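Local coordinates for protein tryptophanyl-tRNA synthetase (Thermus thermophilus, PDB 2EL7) that probably catalyses the ATP-dependent attachment of tryptophan to tRNA(Trp), as a homodimeric class I aminoacyl-tRNA synthetase, at residues 40-45 and 134-139; 85-90 and 312-317; 145-148 and 153-156. One frame throughout, in Å; residues are numbered along the deposited sequence.

Contact 1 (40-45 and 134-139)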
loop_
_atom_site.group_PDB
_atom_site.type_symbol
_atom_site.label_atom_id
_atom_site.label_comp_id
_atom_site.label_asym_id
_atom_site.label_seq_id
_atom_site.Cartn_x
_atom_site.Cartn_y
_atom_site.Cartn_z
ATOM N N CYS A 40 -1.778 -17.550 -7.074
ATOM C CA CYS A 40 -1.811 -16.113 -7.366
ATOM C C CYS A 40 -0.759 -15.627 -8.359
ATOM O O CYS A 40 0.435 -15.720 -8.090
ATOM C CB CYS A 40 -1.656 -15.350 -6.039
ATOM S SG CYS A 40 -1.895 -13.542 -6.040
ATOM N N ILE A 41 -1.216 -15.105 -9.501
ATOM C CA ILE A 41 -0.335 -14.573 -10.527
ATOM C C ILE A 41 0.023 -13.172 -10.004
ATOM O O ILE A 41 -0.803 -12.254 -10.037
ATOM C CB ILE A 41 -1.077 -14.481 -11.892
ATOM C CG1 ILE A 41 -1.341 -15.888 -12.443
ATOM C CG2 ILE A 41 -0.252 -13.672 -12.895
ATOM C CD1 ILE A 41 -2.161 -15.914 -13.733
ATOM N N VAL A 42 1.252 -12.995 -9.532
ATOM C CA VAL A 42 1.636 -11.708 -8.950
ATOM C C VAL A 42 2.039 -10.582 -9.910
ATOM O O VAL A 42 3.190 -10.155 -9.928
ATOM C CB VAL A 42 2.754 -11.896 -7.870
ATOM C CG1 VAL A 42 2.196 -12.661 -6.693
ATOM C CG2 VAL A 42 3.939 -12.640 -8.448
ATOM N N ASP A 43 1.058 -10.057 -10.641
ATOM C CA ASP A 43 1.309 -9.004 -11.614
ATOM C C ASP A 43 1.897 -7.737 -10.980
ATOM O O ASP A 43 2.702 -7.048 -11.607
ATOM C CB ASP A 43 0.024 -8.701 -12.415
ATOM C CG ASP A 43 -1.166 -8.310 -11.535
ATOM O OD1 ASP A 43 -2.161 -7.811 -12.087
ATOM O OD2 ASP A 43 -1.124 -8.490 -10.302
ATOM N N TYR A 44 1.524 -7.441 -9.737
ATOM C CA TYR A 44 2.066 -6.276 -9.041
ATOM C C TYR A 44 3.580 -6.346 -8.853
ATOM O O TYR A 44 4.216 -5.323 -8.633
ATOM C CB TYR A 44 1.396 -6.090 -7.674
ATOM C CG TYR A 44 0.133 -5.250 -7.741
ATOM C CD1 TYR A 44 -0.899 -5.418 -6.812
ATOM C CD2 TYR A 44 -0.037 -4.302 -8.747
ATOM C CE1 TYR A 44 -2.072 -4.665 -6.890
ATOM C CE2 TYR A 44 -1.205 -3.538 -8.834
ATOM C CZ TYR A 44 -2.216 -3.725 -7.907
ATOM O OH TYR A 44 -3.374 -2.976 -8.008
ATOM N N HIS A 45 4.153 -7.547 -8.949
ATOM C CA HIS A 45 5.599 -7.737 -8.795
ATOM C C HIS A 45 6.347 -7.158 -10.004
ATOM O O HIS A 45 7.515 -6.765 -9.891
ATOM C CB HIS A 45 5.903 -9.233 -8.625
ATOM C CG HIS A 45 7.356 -9.568 -8.460
ATOM N ND1 HIS A 45 8.228 -8.802 -7.713
ATOM C CD2 HIS A 45 8.077 -10.626 -8.908
ATOM C CE1 HIS A 45 9.420 -9.371 -7.708
ATOM N NE2 HIS A 45 9.354 -10.480 -8.426
ATOM N N ALA A 134 3.696 -10.398 2.269
ATOM C CA ALA A 134 3.141 -10.816 3.557
ATOM C C ALA A 134 1.614 -10.606 3.645
ATOM O O ALA A 134 0.889 -11.415 4.237
ATOM C CB ALA A 134 3.830 -10.052 4.691
ATOM N N ALA A 135 1.129 -9.507 3.069
ATOM C CA ALA A 135 -0.301 -9.205 3.102
ATOM C C ALA A 135 -1.051 -10.125 2.159
ATOM O O ALA A 135 -2.184 -10.480 2.394
ATOM C CB ALA A 135 -0.526 -7.775 2.718
ATOM N N ASP A 136 -0.400 -10.499 1.073
ATOM C CA ASP A 136 -1.003 -11.395 0.098
ATOM C C ASP A 136 -1.178 -12.759 0.788
ATOM O O ASP A 136 -2.219 -13.391 0.672
ATOM C CB ASP A 136 -0.071 -11.496 -1.121
ATOM C CG ASP A 136 -0.815 -11.479 -2.453
ATOM O OD1 ASP A 136 -2.024 -11.130 -2.485
ATOM O OD2 ASP A 136 -0.161 -11.813 -3.476
ATOM N N ILE A 137 -0.158 -13.191 1.519
ATOM C CA ILE A 137 -0.198 -14.463 2.222
ATOM C C ILE A 137 -1.222 -14.466 3.368
ATOM O O ILE A 137 -2.055 -15.380 3.469
ATOM C CB ILE A 137 1.204 -14.841 2.807
ATOM C CG1 ILE A 137 2.198 -15.107 1.672
ATOM C CG2 ILE A 137 1.088 -16.068 3.708
ATOM C CD1 ILE A 137 3.588 -15.472 2.147
ATOM N N LEU A 138 -1.191 -13.436 4.209
ATOM C CA LEU A 138 -2.112 -13.408 5.325
ATOM C C LEU A 138 -3.566 -12.976 5.049
ATOM O O LEU A 138 -4.489 -13.373 5.788
ATOM C CB LEU A 138 -1.494 -12.592 6.454
ATOM C CG LEU A 138 -0.091 -13.111 6.821
ATOM C CD1 LEU A 138 0.544 -12.222 7.909
ATOM C CD2 LEU A 138 -0.170 -14.569 7.271
ATOM N N ILE A 139 -3.798 -12.185 4.000
ATOM C CA ILE A 139 -5.174 -11.755 3.705
ATOM C C ILE A 139 -6.068 -12.980 3.431
ATOM O O ILE A 139 -7.295 -12.926 3.627
ATOM C CB ILE A 139 -5.236 -10.856 2.468
ATOM C CG1 ILE A 139 -6.571 -10.125 2.421
ATOM C CG2 ILE A 139 -5.142 -11.709 1.185
ATOM C CD1 ILE A 139 -6.558 -8.801 3.063
#

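Contact 2 (85-90 and 312-317)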
loop_
_atom_site.group_PDB
_atom_site.type_symbol
_atom_site.label_atom_id
_atom_site.label_comp_id
_atom_site.label_asym_id
_atom_site.label_seq_id
_atom_site.Cartn_x
_atom_site.Cartn_y
_atom_site.Cartn_z
ATOM N N SER A 85 -3.706 -8.305 -8.614
ATOM C CA SER A 85 -4.457 -7.041 -8.709
ATOM C C SER A 85 -5.988 -7.154 -8.751
ATOM O O SER A 85 -6.682 -6.154 -8.580
ATOM C CB SER A 85 -3.983 -6.196 -9.919
ATOM O OG SER A 85 -4.336 -6.746 -11.179
ATOM N N HIS A 86 -6.534 -8.343 -8.977
ATOM C CA HIS A 86 -7.991 -8.486 -8.997
ATOM C C HIS A 86 -8.609 -8.485 -7.603
ATOM O O HIS A 86 -9.800 -8.293 -7.462
ATOM C CB HIS A 86 -8.408 -9.731 -9.784
ATOM C CG HIS A 86 -8.126 -9.613 -11.253
ATOM N ND1 HIS A 86 -8.590 -10.519 -12.181
ATOM C CD2 HIS A 86 -7.399 -8.699 -11.947
ATOM C CE1 HIS A 86 -8.156 -10.171 -13.383
ATOM N NE2 HIS A 86 -7.432 -9.072 -13.267
ATOM N N VAL A 87 -7.796 -8.687 -6.573
ATOM C CA VAL A 87 -8.286 -8.618 -5.201
ATOM C C VAL A 87 -7.401 -7.573 -4.522
ATOM O O VAL A 87 -6.412 -7.885 -3.880
ATOM C CB VAL A 87 -8.187 -9.958 -4.503
ATOM C CG1 VAL A 87 -8.809 -9.866 -3.118
ATOM C CG2 VAL A 87 -8.889 -11.006 -5.356
ATOM N N PRO A 88 -7.764 -6.304 -4.673
ATOM C CA PRO A 88 -7.060 -5.140 -4.134
ATOM C C PRO A 88 -6.974 -4.977 -2.619
ATOM O O PRO A 88 -6.126 -4.217 -2.142
ATOM C CB PRO A 88 -7.800 -3.985 -4.798
ATOM C CG PRO A 88 -9.233 -4.487 -4.728
ATOM C CD PRO A 88 -9.057 -5.901 -5.262
ATOM N N GLU A 89 -7.851 -5.660 -1.876
ATOM C CA GLU A 89 -7.869 -5.594 -0.421
ATOM C C GLU A 89 -6.477 -5.803 0.186
ATOM O O GLU A 89 -6.132 -5.175 1.182
ATOM C CB GLU A 89 -8.794 -6.674 0.187
ATOM C CG GLU A 89 -10.301 -6.439 0.195
ATOM C CD GLU A 89 -10.933 -6.515 -1.173
ATOM O OE1 GLU A 89 -10.379 -7.180 -2.069
ATOM O OE2 GLU A 89 -12.009 -5.918 -1.353
ATOM N N HIS A 90 -5.667 -6.690 -0.385
ATOM C CA HIS A 90 -4.381 -6.899 0.238
ATOM C C HIS A 90 -3.488 -5.676 0.267
ATOM O O HIS A 90 -2.629 -5.589 1.148
ATOM C CB HIS A 90 -3.645 -8.139 -0.344
ATOM C CG HIS A 90 -2.897 -7.892 -1.616
ATOM N ND1 HIS A 90 -3.511 -7.872 -2.849
ATOM C CD2 HIS A 90 -1.588 -7.640 -1.841
ATOM C CE1 HIS A 90 -2.611 -7.614 -3.780
ATOM N NE2 HIS A 90 -1.436 -7.468 -3.193
ATOM N N ALA A 312 -13.902 -13.428 -1.407
ATOM C CA ALA A 312 -14.881 -13.699 -0.361
ATOM C C ALA A 312 -14.079 -13.815 0.942
ATOM O O ALA A 312 -14.460 -13.255 1.984
ATOM C CB ALA A 312 -15.656 -15.018 -0.662
ATOM N N VAL A 313 -12.961 -14.535 0.877
ATOM C CA VAL A 313 -12.088 -14.682 2.041
ATOM C C VAL A 313 -11.415 -13.345 2.403
ATOM O O VAL A 313 -11.440 -12.938 3.566
ATOM C CB VAL A 313 -10.986 -15.742 1.784
ATOM C CG1 VAL A 313 -9.948 -15.710 2.873
ATOM C CG2 VAL A 313 -11.612 -17.127 1.710
ATOM N N ALA A 314 -10.837 -12.657 1.417
ATOM C CA ALA A 314 -10.131 -11.382 1.667
ATOM C C ALA A 314 -10.974 -10.305 2.347
ATOM O O ALA A 314 -10.503 -9.637 3.263
ATOM C CB ALA A 314 -9.542 -10.834 0.372
ATOM N N GLN A 315 -12.212 -10.128 1.897
ATOM C CA GLN A 315 -13.089 -9.130 2.498
ATOM C C GLN A 315 -13.430 -9.501 3.916
ATOM O O GLN A 315 -13.548 -8.623 4.777
ATOM C CB GLN A 315 -14.361 -8.980 1.683
ATOM C CG GLN A 315 -14.013 -8.807 0.235
ATOM C CD GLN A 315 -15.142 -8.255 -0.576
ATOM O OE1 GLN A 315 -16.295 -8.638 -0.387
ATOM N NE2 GLN A 315 -14.819 -7.358 -1.510
ATOM N N ALA A 316 -13.592 -10.799 4.172
ATOM C CA ALA A 316 -13.879 -11.237 5.530
ATOM C C ALA A 316 -12.645 -10.870 6.370
ATOM O O ALA A 316 -12.764 -10.211 7.408
ATOM C CB ALA A 316 -14.146 -12.760 5.573
ATOM N N THR A 317 -11.460 -11.231 5.890
ATOM C CA THR A 317 -10.252 -10.930 6.641
ATOM C C THR A 317 -10.077 -9.449 6.876
ATOM O O THR A 317 -9.741 -9.026 7.981
ATOM C CB THR A 317 -8.954 -11.402 5.945
ATOM O OG1 THR A 317 -8.971 -12.827 5.753
ATOM C CG2 THR A 317 -7.751 -11.028 6.824
#

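Contact 3 (145-148 and 153-156)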
loop_
_atom_site.group_PDB
_atom_site.type_symbol
_atom_site.label_atom_id
_atom_site.label_comp_id
_atom_site.label_asym_id
_atom_site.label_seq_id
_atom_site.Cartn_x
_atom_site.Cartn_y
_atom_site.Cartn_z
ATOM N N VAL A 145 3.346 -21.971 2.116
ATOM C CA VAL A 145 3.744 -21.268 0.929
ATOM C C VAL A 145 4.917 -21.960 0.278
ATOM O O VAL A 145 5.983 -22.033 0.863
ATOM C CB VAL A 145 4.146 -19.825 1.259
ATOM C CG1 VAL A 145 4.463 -19.064 -0.042
ATOM C CG2 VAL A 145 3.025 -19.118 2.021
ATOM N N PRO A 146 4.736 -22.493 -0.938
ATOM C CA PRO A 146 5.858 -23.160 -1.604
ATOM C C PRO A 146 6.835 -22.128 -2.123
ATOM O O PRO A 146 6.434 -21.166 -2.766
ATOM C CB PRO A 146 5.187 -23.940 -2.724
ATOM C CG PRO A 146 4.008 -23.100 -3.056
ATOM C CD PRO A 146 3.487 -22.676 -1.698
ATOM N N VAL A 147 8.117 -22.324 -1.822
ATOM C CA VAL A 147 9.171 -21.397 -2.243
ATOM C C VAL A 147 10.522 -22.106 -2.452
ATOM O O VAL A 147 10.758 -23.193 -1.908
ATOM C CB VAL A 147 9.400 -20.304 -1.178
ATOM C CG1 VAL A 147 8.153 -19.441 -1.009
ATOM C CG2 VAL A 147 9.783 -20.967 0.139
ATOM N N GLY A 148 11.403 -21.471 -3.232
ATOM C CA GLY A 148 12.732 -22.009 -3.471
ATOM C C GLY A 148 13.530 -21.818 -2.198
ATOM O O GLY A 148 13.143 -21.026 -1.347
ATOM N N GLN A 153 13.345 -16.197 3.507
ATOM C CA GLN A 153 13.334 -14.941 4.270
ATOM C C GLN A 153 11.996 -14.213 4.327
ATOM O O GLN A 153 11.591 -13.749 5.398
ATOM C CB GLN A 153 14.395 -13.961 3.750
ATOM C CG GLN A 153 15.692 -13.996 4.524
ATOM C CD GLN A 153 16.436 -12.663 4.538
ATOM O OE1 GLN A 153 16.722 -12.077 3.492
ATOM N NE2 GLN A 153 16.760 -12.185 5.735
ATOM N N HIS A 154 11.296 -14.107 3.197
ATOM C CA HIS A 154 10.026 -13.400 3.242
ATOM C C HIS A 154 8.943 -14.203 3.964
ATOM O O HIS A 154 7.955 -13.639 4.427
ATOM C CB HIS A 154 9.574 -12.933 1.834
ATOM C CG HIS A 154 8.932 -13.991 0.982
ATOM N ND1 HIS A 154 9.653 -14.968 0.323
ATOM C CD2 HIS A 154 7.645 -14.155 0.599
ATOM C CE1 HIS A 154 8.837 -15.678 -0.439
ATOM N NE2 HIS A 154 7.612 -15.203 -0.288
ATOM N N ILE A 155 9.106 -15.513 4.081
ATOM C CA ILE A 155 8.104 -16.245 4.842
ATOM C C ILE A 155 8.392 -15.964 6.319
ATOM O O ILE A 155 7.468 -15.862 7.117
ATOM C CB ILE A 155 8.107 -17.778 4.583
ATOM C CG1 ILE A 155 7.407 -18.133 3.266
ATOM C CG2 ILE A 155 7.204 -18.449 5.573
ATOM C CD1 ILE A 155 7.540 -17.165 2.133
ATOM N N GLU A 156 9.664 -15.832 6.690
ATOM C CA GLU A 156 10.001 -15.517 8.080
ATOM C C GLU A 156 9.495 -14.116 8.455
ATOM O O GLU A 156 9.019 -13.902 9.570
ATOM C CB GLU A 156 11.516 -15.624 8.316
ATOM C CG GLU A 156 11.994 -17.087 8.366
ATOM C CD GLU A 156 13.524 -17.280 8.191
ATOM O OE1 GLU A 156 13.970 -18.460 8.259
ATOM O OE2 GLU A 156 14.268 -16.278 7.987
#

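Contact 1 (40-45 and 134-139)
Asp136 OD2 is the polar atom on which this contact converges: Cys40 brings its sulfur to it from the end of strand 37-41, and Val42 brings a methyl from the turn that follows. Cys40 SG stands 3.5 Å from Asp136 OD2. The sulfur gets there because it lies anti to the residue's own amide nitrogen (chi1 -171°), which carries it off the strand toward helix 124-139. Val42 CG1 comes within 4.1 Å of Asp136 OD2, the two side chains crossing obliquely, and gives the oxygen an apolar neighbour beside the sulfur. The other carboxylate oxygen, Asp136 OD1, is turned toward His90 at the start of helix 89-99.

Val42 is the centre of an inverse gamma turn, in which Asp43 N reaches Ile41 O at 2.9 Å, and His45 N bonds Val42 O at 2.9 Å. Around Asp136 the helix is regular, Leu138 N bonding Ala134 O and Ile139 N bonding Ala135 O, and all three touching residues are buried. Strand 37-41 runs between strands 4-8 and 80-83, parallel to both, and Asp136 is predicted to bind tryptophan, consistent with the amino-acid pocket at the C-terminal ends of the parallel strands in a class I Rossmann fold.

Contact 2 (85-90 and 312-317)
Glu89 and Gln315 meet at a slant, with the two flat end groups steeply inclined to each other: carboxylate and amide planes stand 70° apart. Gln315 NE2 donates to Glu89 OE2 at 3.2 Å, and the bond is fairly straight at the hydrogen (159°). The acceptor lies close to the plane of the Gln315 amide, whereas the donor comes in from above the carboxylate plane. Two chain shapes make this meeting possible. Gln315 runs extended beyond CG, while Glu89 bends at chi2 (71°), so that its carboxylate comes alongside the Gln315 CG methylene and Glu89 CD lies 4.1 Å from Gln315 CG. With an alanine here, the amide and the CG methylene would be missing, and Glu89 OE2 would probably lose this donor and its carboxylate become freer to turn.

Beside the polar bridge the contact is apolar. Val87 CG1 presses on Ala314 CB at 3.7 Å, and Glu89 CB lies 4.2 Å from the same methyl, which therefore sits against both residues. The Val87 carbonyl is held by His90, whose ND1 bonds Val87 O at 3.1 Å, nearly in the plane of its ring. Nearby, His86 NE2 is hydrogen-bonded to Leu328 O of the second subunit. The small side chain of Ala314 lets the long helix 296-324 come close to the loop 87-88 and the residues that open helix 89-99, at the junction between the C-terminal helices and the catalytic domain.

Contact 3 (145-148 and 153-156)
Strand 144-146, helix 153-169 and strand 177-179 form a beta-alpha-beta unit, and this contact closes its first corner, where the chain leaves the strand and turns into the helix. Ile155 is the residue that fills the angle. Its CG1 lies 4.2 Å from Val145 CB, alongside the end of the strand, and its CD1 reaches Val147 CG1 tip to tip at 3.9 Å. Val147 directs CG1 to the helix by placing it anti to its carbonyl carbon (chi1 -64°), and the same methyl touches His154 CE1, also at 3.9 Å. Ile155 CD1 in turn lies over the centre of one face of the His154 ring, a fit so close that its detail is doubtful. The imidazole is further tied, weakly, through ND1 to Gln151 O in the connecting loop.

Nothing polar joins the two segments, so apart from the short connection of the chain itself the corner rests on packing. The backbones of Val145 and Val147 are paired with strand 177-179. Gly148, just beyond Val147, is predicted to belong to the ATP site, as expected for nucleotide binding at the C-terminal end of a strand in the beta-alpha-beta crossover of a Rossmann fold.

Helix 124-139 is the common element. Its Asp136 belongs to contact 1, and on the same helix Ile137 CD1 packs 3.7 Å from Val145 CG2 of contact 3, whose centre is about 12 Å from that of contact 1. Contact 2 adjoins contact 1 more closely, with centres about 10 Å apart. Two probable hydrogen bonds join them: Asp43 OD1 to Ser85 OG at 2.6 Å and Ile139 O to Thr317 OG1 at 2.7 Å. Both also touch the second subunit. Contacts 2 and 3 do not touch, their nearest atoms being about 12 Å apart. The predicted tryptophan site in contact 1 thus lies between the predicted ATP-site corner of contact 3 and contact 2.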